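Local coordinates for protein ygiW (Escherichia coli, PDB 1NNX), which is a periplasmic protein of unknown function with a bacterial OB fold, related to Haemophilus influenzae HI_1709, at residues Ile46-Arg49 with Tyr55-Lys58. Residues are numbered along the deposited sequence; the frame is centred on the assembly and turned at random. Where two conformers were deposited one is given.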
# COMPACT_ATOMS: atom_id res chain seq x y z
N ILE A 46 -2.11 9.24 0.59
CA ILE A 46 -0.68 9.29 0.95
C ILE A 46 -0.55 10.66 1.68
O ILE A 46 -0.80 11.71 1.05
CB ILE A 46 0.22 9.27 -0.29
CG1 ILE A 46 0.17 7.85 -0.97
CG2 ILE A 46 1.71 9.32 0.17
CD1 ILE A 46 0.72 6.65 -0.22
N VAL A 47 -0.21 10.64 2.95
CA VAL A 47 -0.19 11.87 3.75
C VAL A 47 1.17 12.41 4.14
O VAL A 47 1.21 13.54 4.59
CB VAL A 47 -1.08 11.71 5.01
CG1 VAL A 47 -2.50 11.36 4.58
CG2 VAL A 47 -0.58 10.61 5.94
N GLU A 48 2.25 11.65 3.95
CA GLU A 48 3.60 12.15 4.30
C GLU A 48 4.63 11.25 3.67
O GLU A 48 4.42 10.03 3.46
CB GLU A 48 3.72 12.15 5.83
CG GLU A 48 5.03 12.67 6.39
CD GLU A 48 5.06 12.68 7.92
OE1 GLU A 48 4.69 11.66 8.56
OE2 GLU A 48 5.49 13.71 8.48
N ARG A 49 5.76 11.86 3.30
CA ARG A 49 6.88 11.08 2.80
C ARG A 49 7.82 10.97 4.01
O ARG A 49 8.19 11.99 4.63
CB ARG A 49 7.56 11.83 1.65
CG ARG A 49 8.77 11.07 1.11
CD ARG A 49 9.24 11.70 -0.17
NE ARG A 49 10.17 10.83 -0.88
CZ ARG A 49 10.63 11.10 -2.10
NH1 ARG A 49 10.25 12.20 -2.71
NH2 ARG A 49 11.43 10.26 -2.72
N TYR A 55 6.55 6.09 2.49
CA TYR A 55 5.44 7.02 2.70
C TYR A 55 4.45 6.53 3.70
O TYR A 55 4.39 5.34 3.94
CB TYR A 55 4.71 7.27 1.38
CG TYR A 55 5.56 7.81 0.22
CD1 TYR A 55 5.55 9.17 -0.08
CD2 TYR A 55 6.36 6.95 -0.51
CE1 TYR A 55 6.36 9.69 -1.13
CE2 TYR A 55 7.18 7.44 -1.57
CZ TYR A 55 7.16 8.81 -1.86
OH TYR A 55 7.99 9.28 -2.87
N VAL A 56 3.68 7.46 4.26
CA VAL A 56 2.60 7.05 5.18
C VAL A 56 1.27 7.08 4.42
O VAL A 56 0.92 8.07 3.78
CB VAL A 56 2.48 8.00 6.37
CG1 VAL A 56 1.34 7.53 7.35
CG2 VAL A 56 3.84 7.96 7.20
N PHE A 57 0.56 5.95 4.46
CA PHE A 57 -0.73 5.80 3.78
C PHE A 57 -1.81 5.70 4.87
O PHE A 57 -1.68 4.93 5.80
CB PHE A 57 -0.67 4.52 2.96
CG PHE A 57 -1.93 4.25 2.21
CD1 PHE A 57 -2.21 4.83 0.99
CD2 PHE A 57 -2.85 3.36 2.76
CE1 PHE A 57 -3.39 4.48 0.28
CE2 PHE A 57 -4.01 3.03 2.05
CZ PHE A 57 -4.25 3.60 0.82
N LYS A 58 -2.88 6.46 4.70
CA LYS A 58 -3.97 6.49 5.69
C LYS A 58 -5.32 6.24 5.06
O LYS A 58 -5.63 6.71 3.99
CB LYS A 58 -3.94 7.86 6.37
CG LYS A 58 -4.97 8.11 7.46
CD LYS A 58 -4.85 9.56 7.89
CE LYS A 58 -5.74 9.93 9.05
NZ LYS A 58 -5.37 11.29 9.54
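Val47 and Glu48 together face the single residue Val56 across the antiparallel hairpin of Ile46-Arg49 and Tyr55-Lys58. The extra residue makes this a beta bulge. Val47 takes a near-helical psi of -11°, which turns the chain there. Two backbone bonds hold the bulge, and both use Val56. Val47 N donates to Val56 O (2.9 Å), nearly straight at 162°. Val56 N donates to Glu48 O (2.8 Å). Val56 O also receives a CA-H...O contact from Ile46 CA at 3.5 Å. On the Ile46 face, Arg49 runs extended beside Tyr55, pointing the same way. CG of Arg49 touches CE1 of the ring at 3.6 Å. Tyr55 OH sits over the centre of one guanidinium face. The guanidinium and ring planes are only 24° apart. Arg49 NE lies 3.3 Å from Tyr55 OH, but the angle is too poor for a hydrogen bond. NE instead makes a weak bond to Ser51 O, and NH2 has a long, weak ion pair with Asp52. In one of its two conformers, Ile46 packs CG2 on Tyr55 CB (3.8 Å) and brings CD1 to the edge of the Phe57 ring. Strand 54-59 lies between 38-51 and 62-67 in the OB-fold sheet. It pairs onward through Tyr55 with Val66 and Phe57 with Ile64. Phe57 also reaches Val84 and Ile86 of strand 84-93.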